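Local coordinates for epimerase domain-containing protein (Bacillus cereus HuA2-4, PDB 6ZLK) that probably interconverts UDP-glucuronic acid and UDP-galacturonic acid by epimerisation at C4 of the sugar, using a bound NAD, at residues G36-T41 against Q184-A189; A82-V87 against Q96-N101. All blocks are in the same frame, centred on the assembly; numbering follows the deposited sequence.

One loop-to-loop contact and one loop-to-helix contact show how an epimerase can build one pocket for cofactor and substrate from separate parts of its chain. Contact 1 joins residues 36-41 to 184-189 on the side where R185 reaches the sugar of UDP-glucuronic acid (UGA); contact 2 joins the loop 82-87 to helix residues 96-101, beside the adenine of NAD. R185 of contact 1 and P85 of contact 2 both touch UGA and NAD. In sequence contact 2 is nested within the loop that contact 1 closes, and their centres lie about 14 Å apart. They also meet directly: R185 CZ packs on P85 CG at 3.3 Å. Nearby, G36 CA is 3.6 Å from I84 CD1.

Contact 1 of 2, residues G36-T41 against Q184-A189; sequences GPTPAT and QRPDMA. With UGA (uridine-5'-diphosphate-glucuronic acid), chain F.
A loop-to-loop contact, modest in area and bridged by water, brings P37, T38 and P39 against R185, P186 and D187, between the loop after strand 27-31 and the loop after strand 171-180, beside the UGA and NAD sites. No direct hydrogen bond crosses it. T38 OG1 rests 3.5 Å from P186 CD and against the CB of R185, and it also hydrogen-bonds to water 1 at 3.0 Å. That water donates to D187 OD1 at 2.6 Å, so the two loops are tied through solvent. The pyrrolidine of P37 lies against the carboxylate of D187, CG to OD1 3.7 Å, and reaches R185 NE obliquely.

A salt bridge joins R185 to D187: NE donates to OD1 and NH2 to OD2, the latter bond nearly straight (174°) and in the guanidinium plane. With CG of D187 set between its backbone N and carbonyl carbon (chi1 61°), the carboxylate turns back to the arginine, across a type I turn from R185 to M188. This pairing probably fixes the rotation of the guanidinium, whose NH2 donates to UGA O2' at 3.0 Å and NH1 to O3' at 3.2 Å. NH1 also forms a salt bridge with an NAD phosphate oxygen, O1N. D187 is thus a second-shell partner of a substrate-binding arginine.

Beyond the turn M188 occupies the N-cap position, and A189 N donates to UGA O2A. Residues 184-189 connect strand 171-180 to helix 189-198, while 36-41 lead from strand 27-31 toward helix 44-51; R185 also packs on F11 of helix 11-21.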
loop_
_atom_site.group_PDB
_atom_site.type_symbol
_atom_site.label_atom_id
_atom_site.label_comp_id
_atom_site.label_asym_id
_atom_site.label_seq_id
_atom_site.Cartn_x
_atom_site.Cartn_y
_atom_site.Cartn_z
ATOM N N GLY A 36 -13.871 8.808 11.770
ATOM C CA GLY A 36 -12.519 9.102 12.195
ATOM C C GLY A 36 -12.457 9.745 13.580
ATOM O O GLY A 36 -13.373 9.685 14.388
ATOM N N PRO A 37 -11.331 10.362 13.917
ATOM C CA PRO A 37 -11.081 10.720 15.312
ATOM C C PRO A 37 -11.853 11.926 15.848
ATOM O O PRO A 37 -11.998 12.026 17.046
ATOM C CB PRO A 37 -9.565 10.928 15.329
ATOM C CG PRO A 37 -9.227 11.362 13.893
ATOM C CD PRO A 37 -10.144 10.534 13.042
ATOM N N THR A 38 -12.307 12.818 14.985
ATOM C CA THR A 38 -13.015 14.038 15.423
ATOM C C THR A 38 -14.481 13.694 15.570
ATOM O O THR A 38 -15.095 13.227 14.645
ATOM C CB THR A 38 -12.857 15.194 14.448
ATOM O OG1 THR A 38 -11.433 15.290 14.312
ATOM C CG2 THR A 38 -13.510 16.438 14.993
ATOM N N PRO A 39 -15.083 13.905 16.763
ATOM C CA PRO A 39 -16.510 13.651 16.886
ATOM C C PRO A 39 -17.304 14.592 15.972
ATOM O O PRO A 39 -16.900 15.736 15.721
ATOM C CB PRO A 39 -16.795 13.887 18.368
ATOM C CG PRO A 39 -15.632 14.686 18.893
ATOM C CD PRO A 39 -14.452 14.397 17.991
ATOM N N ALA A 40 -18.489 14.132 15.549
ATOM C CA ALA A 40 -19.356 14.816 14.561
ATOM C C ALA A 40 -19.813 16.152 15.100
ATOM O O ALA A 40 -20.073 17.093 14.319
ATOM C CB ALA A 40 -20.554 13.989 14.232
ATOM N N THR A 41 -19.953 16.224 16.424
ATOM C CA THR A 41 -20.438 17.419 17.104
ATOM C C THR A 41 -19.544 18.606 16.737
ATOM O O THR A 41 -20.052 19.736 16.738
ATOM C CB THR A 41 -20.540 17.081 18.596
ATOM O OG1 THR A 41 -21.436 18.085 19.067
ATOM C CG2 THR A 41 -19.172 17.011 19.225
ATOM N N GLN A 184 -8.082 22.587 13.929
ATOM C CA GLN A 184 -7.221 21.382 13.955
ATOM C C GLN A 184 -7.869 20.244 14.728
ATOM O O GLN A 184 -8.561 20.458 15.700
ATOM C CB GLN A 184 -5.869 21.691 14.545
ATOM C CG GLN A 184 -4.871 20.595 14.338
ATOM C CD GLN A 184 -3.604 20.730 15.140
ATOM O OE1 GLN A 184 -3.586 21.105 16.323
ATOM N NE2 GLN A 184 -2.492 20.454 14.488
ATOM N N ARG A 185 -7.753 19.034 14.226
ATOM C CA ARG A 185 -8.417 17.869 14.854
ATOM C C ARG A 185 -8.014 17.791 16.332
ATOM O O ARG A 185 -6.843 17.982 16.681
ATOM C CB ARG A 185 -8.052 16.554 14.144
ATOM C CG ARG A 185 -8.171 16.529 12.630
ATOM C CD ARG A 185 -8.161 15.087 12.202
ATOM N NE ARG A 185 -7.060 14.305 12.762
ATOM C CZ ARG A 185 -5.836 14.134 12.229
ATOM N NH1 ARG A 185 -5.513 14.621 11.043
ATOM N NH2 ARG A 185 -4.952 13.375 12.860
ATOM N N PRO A 186 -8.915 17.373 17.238
ATOM C CA PRO A 186 -8.581 17.229 18.659
ATOM C C PRO A 186 -7.548 16.155 19.034
ATOM O O PRO A 186 -7.069 16.176 20.183
ATOM C CB PRO A 186 -9.895 16.920 19.366
ATOM C CG PRO A 186 -10.925 16.855 18.317
ATOM C CD PRO A 186 -10.362 17.269 16.977
ATOM N N ASP A 187 -7.203 15.251 18.114
ATOM C CA ASP A 187 -6.186 14.203 18.387
ATOM C C ASP A 187 -4.794 14.760 18.088
ATOM O O ASP A 187 -3.841 14.086 18.403
ATOM C CB ASP A 187 -6.462 12.901 17.621
ATOM C CG ASP A 187 -6.462 13.027 16.106
ATOM O OD1 ASP A 187 -7.147 13.888 15.606
ATOM O OD2 ASP A 187 -5.747 12.251 15.441
ATOM N N MET A 188 -4.688 15.913 17.434
ATOM C CA MET A 188 -3.347 16.416 17.039
ATOM C C MET A 188 -2.662 17.147 18.171
ATOM O O MET A 188 -3.271 17.545 19.163
ATOM C CB MET A 188 -3.499 17.288 15.790
ATOM C CG MET A 188 -3.899 16.444 14.609
ATOM S SD MET A 188 -3.742 17.373 13.046
ATOM C CE MET A 188 -1.996 17.353 12.736
ATOM N N ALA A 189 -1.352 17.264 18.092
ATOM C CA ALA A 189 -0.531 17.742 19.197
ATOM C C ALA A 189 -0.972 19.131 19.626
ATOM O O ALA A 189 -1.117 19.388 20.851
ATOM C CB ALA A 189 0.915 17.779 18.819
HETATM C "C1'" UGA F . -0.137 14.823 11.445
HETATM C "C2'" UGA F . -1.558 14.341 11.196
HETATM O "O2'" UGA F . -2.056 13.820 12.423
HETATM C "C3'" UGA F . -1.633 13.270 10.134
HETATM O "O3'" UGA F . -3.014 13.087 9.812
HETATM C "C4'" UGA F . -0.844 13.640 8.889
HETATM O "O4'" UGA F . -0.817 12.508 8.011
HETATM C "C5'" UGA F . 0.587 14.050 9.275
HETATM O "O5'" UGA F . 0.534 15.111 10.232
HETATM C "C6'" UGA F . 1.503 14.513 8.130
HETATM O "O'P" UGA F . 1.453 13.972 7.049
HETATM O "O'Q" UGA F . 2.312 15.378 8.337
HETATM P PB UGA F . 1.749 14.213 13.170
HETATM O O1B UGA F . 2.904 14.815 12.491
HETATM O O2B UGA F . 1.891 12.996 14.013
HETATM O O3B UGA F . 0.510 13.836 12.222
HETATM O O3A UGA F . 1.065 15.392 13.999
HETATM P PA UGA F . 0.684 15.682 15.522
HETATM O O1A UGA F . -0.357 14.730 15.918
HETATM O O2A UGA F . 0.443 17.132 15.619
HETATM O O5D UGA F . 2.044 15.296 16.297
HETATM C C5D UGA F . 3.261 15.995 16.123
HETATM C C4D UGA F . 4.212 15.542 17.190
HETATM O O4D UGA F . 3.653 15.790 18.504
HETATM C C3D UGA F . 4.556 14.050 17.155
HETATM O O3D UGA F . 5.985 14.010 17.196
HETATM C C2D UGA F . 3.910 13.466 18.414
HETATM O O2D UGA F . 4.801 12.580 19.071
HETATM C C1D UGA F . 3.818 14.669 19.344
HETATM N N1 UGA F . 2.688 14.635 20.284
HETATM C C6 UGA F . 1.400 14.477 19.853
HETATM C C2 UGA F . 2.991 14.919 21.609
HETATM O O2 UGA F . 4.134 15.050 22.031
HETATM N N3 UGA F . 1.905 15.031 22.418
HETATM C C4 UGA F . 0.586 14.883 22.061
HETATM O O4 UGA F . -0.266 14.981 22.940
HETATM C C5 UGA F . 0.351 14.569 20.676
HETATM O O HOH W 1 -9.630 14.125 16.399
#

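Contact 2 of 2, residues A82-V87 against Q96-N101; sequences AAIPGV and QPYVTN. With NAD (nicotinamide-adenine-dinucleotide), chain E.
I84 and Y98 meet at about a right angle, with the methyl CG2 of I84 placed over the centre of the tyrosine ring. CG2 of I84 lies 3.7 Å from the centroid of the Y98 ring, 13° off its normal, a CH-pi contact with the face. The isoleucine's CG2 stands anti to its backbone N while CG1 lies beside that N (chi1 -61°); this sends the CG1 branch toward the helix, where CG1 is 3.7 Å from P97 O and 3.8 Å from N101 ND2. At the far end of the ring, Y98 OH donates to G86 O at 2.7 Å, in the carbonyl plane and on a lone pair, and T89 OG1 is a further partner of the hydroxyl.

The loop follows strand 77-80 of the Rossmann-type, NAD-binding sheet characteristic of this epimerase/dehydratase family, and helix 96-113 takes up the chain next. N101 faces the cofactor from that helix. Its amide is turned so that ND2 donates back to P97 O, 30° out of the amide plane, leaving OD1 to accept from the adenine N6A at 3.0 Å. P97 O is shared with the backbone N of N101. Water 2 donates to both A82 O and N101 O, joining loop and helix backbones. The methyl of A82 touches the adenine, and A83 CB lies 3.3 Å from ribose O3D of NAD.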
loop_
_atom_site.group_PDB
_atom_site.type_symbol
_atom_site.label_atom_id
_atom_site.label_comp_id
_atom_site.label_asym_id
_atom_site.label_seq_id
_atom_site.Cartn_x
_atom_site.Cartn_y
_atom_site.Cartn_z
ATOM N N ALA A 82 -10.879 12.638 1.935
ATOM C CA ALA A 82 -11.476 11.652 2.874
ATOM C C ALA A 82 -10.440 10.596 3.226
ATOM O O ALA A 82 -9.745 10.108 2.298
ATOM C CB ALA A 82 -12.682 10.995 2.306
ATOM N N ALA A 83 -10.293 10.300 4.498
ATOM C CA ALA A 83 -9.349 9.316 4.995
ATOM C C ALA A 83 -9.567 9.162 6.482
ATOM O O ALA A 83 -10.285 10.019 7.085
ATOM C CB ALA A 83 -7.962 9.786 4.735
ATOM N N ILE A 84 -8.942 8.142 7.023
ATOM C CA ILE A 84 -8.751 8.012 8.483
ATOM C C ILE A 84 -7.317 8.429 8.705
ATOM O O ILE A 84 -6.403 7.756 8.217
ATOM C CB ILE A 84 -9.027 6.583 8.992
ATOM C CG1 ILE A 84 -10.472 6.197 8.698
ATOM C CG2 ILE A 84 -8.727 6.556 10.491
ATOM C CD1 ILE A 84 -11.529 6.962 9.448
ATOM N N PRO A 85 -7.075 9.548 9.421
ATOM C CA PRO A 85 -5.726 10.014 9.682
ATOM C C PRO A 85 -5.299 9.512 11.065
ATOM O O PRO A 85 -6.074 8.956 11.803
ATOM C CB PRO A 85 -5.931 11.534 9.605
ATOM C CG PRO A 85 -7.235 11.737 10.357
ATOM C CD PRO A 85 -8.065 10.518 9.946
ATOM N N GLY A 86 -4.063 9.731 11.402
ATOM C CA GLY A 86 -3.652 9.503 12.801
ATOM C C GLY A 86 -2.621 8.402 12.806
ATOM O O GLY A 86 -2.991 7.190 12.649
ATOM N N VAL A 87 -1.367 8.818 12.911
ATOM C CA VAL A 87 -0.214 7.899 12.890
ATOM C C VAL A 87 -0.379 6.933 14.074
ATOM O O VAL A 87 -0.077 5.770 13.953
ATOM C CB VAL A 87 1.086 8.722 12.929
ATOM C CG1 VAL A 87 2.304 7.883 13.258
ATOM C CG2 VAL A 87 1.278 9.515 11.639
ATOM N N GLN A 96 -8.140 -1.887 10.381
ATOM C CA GLN A 96 -9.104 -2.219 9.314
ATOM C C GLN A 96 -9.736 -0.933 8.758
ATOM O O GLN A 96 -9.818 -0.761 7.549
ATOM C CB GLN A 96 -10.126 -3.256 9.761
ATOM C CG GLN A 96 -11.232 -3.464 8.762
ATOM C CD GLN A 96 -10.754 -4.163 7.524
ATOM O OE1 GLN A 96 -10.619 -3.563 6.455
ATOM N NE2 GLN A 96 -10.547 -5.473 7.648
ATOM N N PRO A 97 -10.227 0.039 9.559
ATOM C CA PRO A 97 -10.806 1.241 8.959
ATOM C C PRO A 97 -9.845 2.069 8.094
ATOM O O PRO A 97 -10.285 2.785 7.227
ATOM C CB PRO A 97 -11.230 2.046 10.201
ATOM C CG PRO A 97 -11.536 0.965 11.198
ATOM C CD PRO A 97 -10.366 0.024 11.030
ATOM N N TYR A 98 -8.557 2.021 8.394
ATOM C CA TYR A 98 -7.549 2.728 7.571
ATOM C C TYR A 98 -7.470 2.068 6.201
ATOM O O TYR A 98 -7.397 2.749 5.170
ATOM C CB TYR A 98 -6.151 2.688 8.166
ATOM C CG TYR A 98 -5.968 3.536 9.413
ATOM C CD1 TYR A 98 -6.493 3.141 10.624
ATOM C CD2 TYR A 98 -5.365 4.771 9.330
ATOM C CE1 TYR A 98 -6.263 3.900 11.770
ATOM C CE2 TYR A 98 -5.133 5.533 10.460
ATOM C CZ TYR A 98 -5.619 5.113 11.665
ATOM O OH TYR A 98 -5.408 5.903 12.759
ATOM N N VAL A 99 -7.533 0.739 6.187
ATOM C CA VAL A 99 -7.505 0.064 4.862
ATOM C C VAL A 99 -8.779 0.382 4.063
ATOM O O VAL A 99 -8.740 0.698 2.907
ATOM C CB VAL A 99 -7.318 -1.439 5.064
ATOM C CG1 VAL A 99 -7.489 -2.152 3.753
ATOM C CG2 VAL A 99 -5.980 -1.749 5.665
ATOM N N THR A 100 -9.946 0.258 4.677
ATOM C CA THR A 100 -11.210 0.464 3.981
ATOM C C THR A 100 -11.319 1.922 3.507
ATOM O O THR A 100 -11.595 2.173 2.362
ATOM C CB THR A 100 -12.340 0.120 4.943
ATOM O OG1 THR A 100 -12.208 -1.305 5.174
ATOM C CG2 THR A 100 -13.683 0.494 4.345
ATOM N N ASN A 101 -11.035 2.853 4.384
ATOM C CA ASN A 101 -11.294 4.270 4.024
ATOM C C ASN A 101 -10.122 4.906 3.295
ATOM O O ASN A 101 -10.359 5.929 2.629
ATOM C CB ASN A 101 -11.680 5.057 5.263
ATOM C CG ASN A 101 -12.981 4.524 5.800
ATOM O OD1 ASN A 101 -13.975 4.600 5.078
ATOM N ND2 ASN A 101 -12.955 3.908 6.974
HETATM P PA NAD E . -10.292 14.747 9.212
HETATM O O1A NAD E . -10.443 13.452 9.913
HETATM O O2A NAD E . -10.582 16.026 9.939
HETATM O O5B NAD E . -11.030 14.793 7.824
HETATM C C5B NAD E . -11.237 13.642 6.979
HETATM C C4B NAD E . -12.716 13.454 6.746
HETATM O O4B NAD E . -12.890 12.298 5.896
HETATM C C3B NAD E . -13.536 13.207 8.000
HETATM O O3B NAD E . -14.395 14.290 8.336
HETATM C C2B NAD E . -14.221 11.865 7.722
HETATM O O2B NAD E . -15.555 11.754 8.187
HETATM C C1B NAD E . -14.175 11.788 6.192
HETATM N N9A NAD E . -14.208 10.437 5.659
HETATM C C8A NAD E . -13.373 9.393 5.964
HETATM N N7A NAD E . -13.657 8.293 5.320
HETATM C C5A NAD E . -14.806 8.622 4.604
HETATM C C6A NAD E . -15.645 7.891 3.750
HETATM N N6A NAD E . -15.511 6.569 3.501
HETATM N N1A NAD E . -16.671 8.546 3.157
HETATM C C2A NAD E . -16.845 9.860 3.424
HETATM N N3A NAD E . -16.152 10.645 4.261
HETATM C C4A NAD E . -15.137 9.971 4.795
HETATM O O3 NAD E . -8.747 14.754 8.776
HETATM P PN NAD E . -7.839 15.991 8.208
HETATM O O1N NAD E . -6.863 16.302 9.244
HETATM O O2N NAD E . -8.732 16.991 7.657
HETATM O O5D NAD E . -7.113 15.266 7.010
HETATM C C5D NAD E . -7.607 15.448 5.735
HETATM C C4D NAD E . -6.681 14.740 4.787
HETATM O O4D NAD E . -5.364 15.315 4.861
HETATM C C3D NAD E . -6.520 13.234 5.042
HETATM O O3D NAD E . -6.457 12.538 3.784
HETATM C C2D NAD E . -5.153 13.119 5.713
HETATM O O2D NAD E . -4.596 11.810 5.564
HETATM C C1D NAD E . -4.447 14.284 5.025
HETATM N N1N NAD E . -3.383 14.879 5.817
HETATM C C2N NAD E . -3.663 15.596 6.942
HETATM C C3N NAD E . -2.653 16.135 7.659
HETATM C C7N NAD E . -2.906 16.859 8.935
HETATM O O7N NAD E . -1.924 17.320 9.489
HETATM N N7N NAD E . -4.168 17.023 9.360
HETATM C C4N NAD E . -1.334 16.048 7.178
HETATM C C5N NAD E . -1.054 15.192 6.117
HETATM C C6N NAD E . -2.096 14.663 5.421
HETATM O O HOH W 2 -9.124 7.682 1.029
#